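Local coordinates for protein methylthioribose-1-phosphate isomerase (Saccharomyces cerevisiae, PDB 1W2W) that catalyses the interconversion of methylthioribose-1-phosphate and methylthioribulose-1-phosphate, the isomerase step of the methionine salvage pathway, at residues S61-K72 / L129-V140. Numbering follows the deposited sequence.
Sequences SLSVLTEVQLIK and LKAFDGSLYNYV
Leu-65 is a knob in a hole formed by Asp-133, Leu-136, Tyr-137 and Val-140, at the middle of a near-antiparallel helix pair (153° between axes, 9.9 Å apart). With CG anti to the backbone N, CD1 and CD2 fork to different neighbours: CD1 packs against OD1 of Asp-133 (3.7 Å), and CD2 meets CG2 of Val-140 at 3.8 Å and reaches the ring edge of Tyr-137. Leu-136 returns the approach, pressing CD2 to 3.5 Å from the backbone N of Leu-65 and against CG1 of Val-64. Toward the C-terminal end of 61-72, Val-68 puts CG1 at the rim of the Phe-132 ring, in its plane, 3.8 Å from CE2. The methyls of Leu-129 are shared, CD1 on Val-68 and CD2 on Ile-71, while Val-140 closes the other end against Ser-61 and Leu-62; Phe-8 of strand 6-9 touches Leu-62 and Val-140.

The direct polar link is Gln-69 NE2 to Asp-133 OD1, 2.9 Å and almost straight (175°). OD1 accepts through its syn lone pair and lies in the amide plane, although amide and carboxylate planes are turned 44° apart. A water donates a hydrogen bond to Asp-133 OD2 (2.7 Å) and accepts a weak one from Lys-72 NZ, whose salt bridge is with Glu-14. The same Gln-69 amide binds Pro-13 O and Val-16 N.

In this N-terminal half of the isomerase Gln-69 thus ties the start of helix 129-168 and the segment near Pro-13 to helix 53-73, beside an apolar seam; its N-H and the water probably offset the charge of the buried carboxylate.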
# COMPACT_ATOMS: atom_id res chain seq x y z
N SER A 61 -13.13 27.90 7.12
CA SER A 61 -13.29 29.34 7.11
C SER A 61 -14.56 29.76 6.35
O SER A 61 -15.33 30.57 6.84
CB SER A 61 -12.06 30.01 6.49
OG SER A 61 -10.91 29.74 7.28
N LEU A 62 -14.76 29.21 5.16
CA LEU A 62 -15.93 29.52 4.35
C LEU A 62 -17.23 29.14 5.06
O LEU A 62 -18.23 29.87 4.94
CB LEU A 62 -15.86 28.85 2.97
CG LEU A 62 -14.88 29.50 1.99
CD1 LEU A 62 -14.71 28.59 0.78
CD2 LEU A 62 -15.38 30.86 1.54
N SER A 63 -17.23 28.04 5.80
CA SER A 63 -18.45 27.59 6.47
C SER A 63 -18.88 28.55 7.58
O SER A 63 -20.07 28.64 7.89
CB SER A 63 -18.33 26.15 6.99
OG SER A 63 -17.60 26.09 8.20
N VAL A 64 -17.92 29.26 8.17
CA VAL A 64 -18.24 30.31 9.14
C VAL A 64 -18.94 31.47 8.42
O VAL A 64 -19.95 32.02 8.90
CB VAL A 64 -16.97 30.81 9.86
CG1 VAL A 64 -17.34 31.82 10.94
CG2 VAL A 64 -16.19 29.67 10.49
N LEU A 65 -18.41 31.84 7.27
CA LEU A 65 -19.02 32.92 6.49
C LEU A 65 -20.42 32.55 6.01
O LEU A 65 -21.35 33.36 6.13
CB LEU A 65 -18.12 33.36 5.33
CG LEU A 65 -18.72 34.44 4.40
CD1 LEU A 65 -18.97 35.75 5.16
CD2 LEU A 65 -17.79 34.69 3.21
N THR A 66 -20.61 31.36 5.46
CA THR A 66 -21.97 30.99 5.05
C THR A 66 -22.92 30.97 6.24
O THR A 66 -24.09 31.34 6.10
CB THR A 66 -22.03 29.64 4.29
OG1 THR A 66 -21.40 28.61 5.07
CG2 THR A 66 -21.22 29.67 3.01
N GLU A 67 -22.43 30.56 7.41
CA GLU A 67 -23.26 30.53 8.61
C GLU A 67 -23.70 31.94 9.01
O GLU A 67 -24.88 32.17 9.29
CB GLU A 67 -22.58 29.82 9.78
CG GLU A 67 -23.44 29.88 11.04
CD GLU A 67 -23.20 28.72 11.97
OE1 GLU A 67 -23.15 28.94 13.20
OE2 GLU A 67 -23.05 27.58 11.48
N VAL A 68 -22.76 32.88 9.05
CA VAL A 68 -23.15 34.21 9.52
C VAL A 68 -24.05 34.91 8.51
O VAL A 68 -24.92 35.70 8.88
CB VAL A 68 -21.94 35.09 9.91
CG1 VAL A 68 -21.13 34.44 11.03
CG2 VAL A 68 -21.10 35.39 8.71
N GLN A 69 -23.86 34.60 7.23
CA GLN A 69 -24.74 35.17 6.21
C GLN A 69 -26.13 34.56 6.24
O GLN A 69 -27.11 35.25 5.99
CB GLN A 69 -24.11 35.08 4.82
CG GLN A 69 -22.78 35.84 4.79
CD GLN A 69 -22.28 36.09 3.39
OE1 GLN A 69 -22.55 35.31 2.48
NE2 GLN A 69 -21.56 37.19 3.22
N LEU A 70 -26.20 33.28 6.56
CA LEU A 70 -27.49 32.61 6.70
C LEU A 70 -28.28 33.18 7.88
O LEU A 70 -29.49 33.42 7.78
CB LEU A 70 -27.30 31.10 6.87
CG LEU A 70 -28.55 30.22 6.97
CD1 LEU A 70 -29.52 30.53 5.85
CD2 LEU A 70 -28.18 28.74 6.94
N ILE A 71 -27.63 33.41 9.01
CA ILE A 71 -28.37 33.90 10.17
C ILE A 71 -28.83 35.35 9.96
O ILE A 71 -29.82 35.78 10.57
CB ILE A 71 -27.61 33.70 11.49
CG1 ILE A 71 -26.31 34.51 11.52
CG2 ILE A 71 -27.28 32.23 11.70
CD1 ILE A 71 -25.43 34.19 12.70
N LYS A 72 -28.13 36.08 9.10
CA LYS A 72 -28.58 37.40 8.69
C LYS A 72 -29.83 37.30 7.81
O LYS A 72 -30.83 37.98 8.06
CB LYS A 72 -27.48 38.17 7.96
CG LYS A 72 -27.97 39.51 7.40
CD LYS A 72 -27.11 40.00 6.25
CE LYS A 72 -27.92 40.83 5.26
NZ LYS A 72 -27.02 41.41 4.21
N LEU A 129 -22.39 41.95 14.07
CA LEU A 129 -22.37 40.88 13.06
C LEU A 129 -22.11 41.39 11.65
O LEU A 129 -21.34 40.77 10.89
CB LEU A 129 -23.67 40.06 13.11
CG LEU A 129 -23.66 38.76 12.30
CD1 LEU A 129 -22.66 37.77 12.91
CD2 LEU A 129 -25.05 38.15 12.26
N LYS A 130 -22.74 42.50 11.28
CA LYS A 130 -22.54 43.08 9.95
C LYS A 130 -21.07 43.35 9.65
O LYS A 130 -20.57 43.02 8.57
CB LYS A 130 -23.35 44.37 9.77
CG LYS A 130 -23.66 44.72 8.32
CD LYS A 130 -24.37 46.07 8.20
CE LYS A 130 -23.65 46.99 7.21
NZ LYS A 130 -24.52 47.42 6.07
N ALA A 131 -20.37 43.95 10.60
CA ALA A 131 -18.96 44.26 10.42
C ALA A 131 -18.14 42.98 10.30
O ALA A 131 -17.25 42.88 9.46
CB ALA A 131 -18.44 45.12 11.56
N PHE A 132 -18.45 42.00 11.15
CA PHE A 132 -17.77 40.71 11.12
C PHE A 132 -17.93 40.05 9.76
O PHE A 132 -16.97 39.54 9.18
CB PHE A 132 -18.29 39.80 12.23
CG PHE A 132 -17.66 38.44 12.25
CD1 PHE A 132 -16.29 38.29 12.48
CD2 PHE A 132 -18.43 37.30 12.05
CE1 PHE A 132 -15.71 37.04 12.50
CE2 PHE A 132 -17.84 36.03 12.07
CZ PHE A 132 -16.49 35.90 12.30
N ASP A 133 -19.17 40.06 9.26
CA ASP A 133 -19.52 39.49 7.97
C ASP A 133 -18.62 40.07 6.88
O ASP A 133 -17.95 39.34 6.14
CB ASP A 133 -21.00 39.82 7.73
CG ASP A 133 -21.59 39.14 6.51
OD1 ASP A 133 -20.87 38.89 5.52
OD2 ASP A 133 -22.81 38.84 6.45
N GLY A 134 -18.59 41.40 6.78
CA GLY A 134 -17.77 42.08 5.79
C GLY A 134 -16.29 41.77 5.91
O GLY A 134 -15.62 41.54 4.91
N SER A 135 -15.78 41.75 7.14
CA SER A 135 -14.35 41.53 7.36
C SER A 135 -13.98 40.07 7.12
O SER A 135 -12.88 39.77 6.64
CB SER A 135 -13.96 41.94 8.78
OG SER A 135 -14.21 43.33 8.99
N LEU A 136 -14.89 39.17 7.47
CA LEU A 136 -14.68 37.75 7.22
C LEU A 136 -14.69 37.43 5.73
O LEU A 136 -13.88 36.62 5.26
CB LEU A 136 -15.73 36.90 7.96
CG LEU A 136 -15.61 35.38 7.81
CD1 LEU A 136 -14.25 34.87 8.28
CD2 LEU A 136 -16.75 34.66 8.54
N TYR A 137 -15.58 38.08 4.98
CA TYR A 137 -15.57 37.96 3.52
C TYR A 137 -14.20 38.36 2.98
O TYR A 137 -13.60 37.64 2.17
CB TYR A 137 -16.62 38.87 2.88
CG TYR A 137 -16.55 38.87 1.36
CD1 TYR A 137 -17.10 37.83 0.62
CD2 TYR A 137 -15.94 39.92 0.67
CE1 TYR A 137 -17.04 37.83 -0.78
CE2 TYR A 137 -15.87 39.92 -0.71
CZ TYR A 137 -16.42 38.88 -1.43
OH TYR A 137 -16.36 38.89 -2.80
N ASN A 138 -13.71 39.51 3.43
CA ASN A 138 -12.37 39.95 3.02
C ASN A 138 -11.33 38.91 3.41
O ASN A 138 -10.42 38.61 2.62
CB ASN A 138 -12.03 41.32 3.61
CG ASN A 138 -12.82 42.44 2.96
OD1 ASN A 138 -13.44 42.23 1.92
ND2 ASN A 138 -12.81 43.61 3.57
N TYR A 139 -11.46 38.36 4.61
CA TYR A 139 -10.46 37.42 5.09
C TYR A 139 -10.42 36.17 4.22
O TYR A 139 -9.33 35.70 3.82
CB TYR A 139 -10.69 37.00 6.55
CG TYR A 139 -9.79 35.84 6.91
CD1 TYR A 139 -8.44 36.04 7.16
CD2 TYR A 139 -10.29 34.54 6.98
CE1 TYR A 139 -7.61 34.98 7.47
CE2 TYR A 139 -9.46 33.46 7.29
CZ TYR A 139 -8.12 33.70 7.53
OH TYR A 139 -7.26 32.68 7.85
N VAL A 140 -11.59 35.61 3.93
CA VAL A 140 -11.61 34.37 3.15
C VAL A 140 -11.14 34.57 1.71
O VAL A 140 -10.46 33.69 1.15
CB VAL A 140 -12.96 33.61 3.23
CG1 VAL A 140 -13.31 33.35 4.69
CG2 VAL A 140 -14.08 34.36 2.52
O HOH W 1 -24.74 38.94 4.59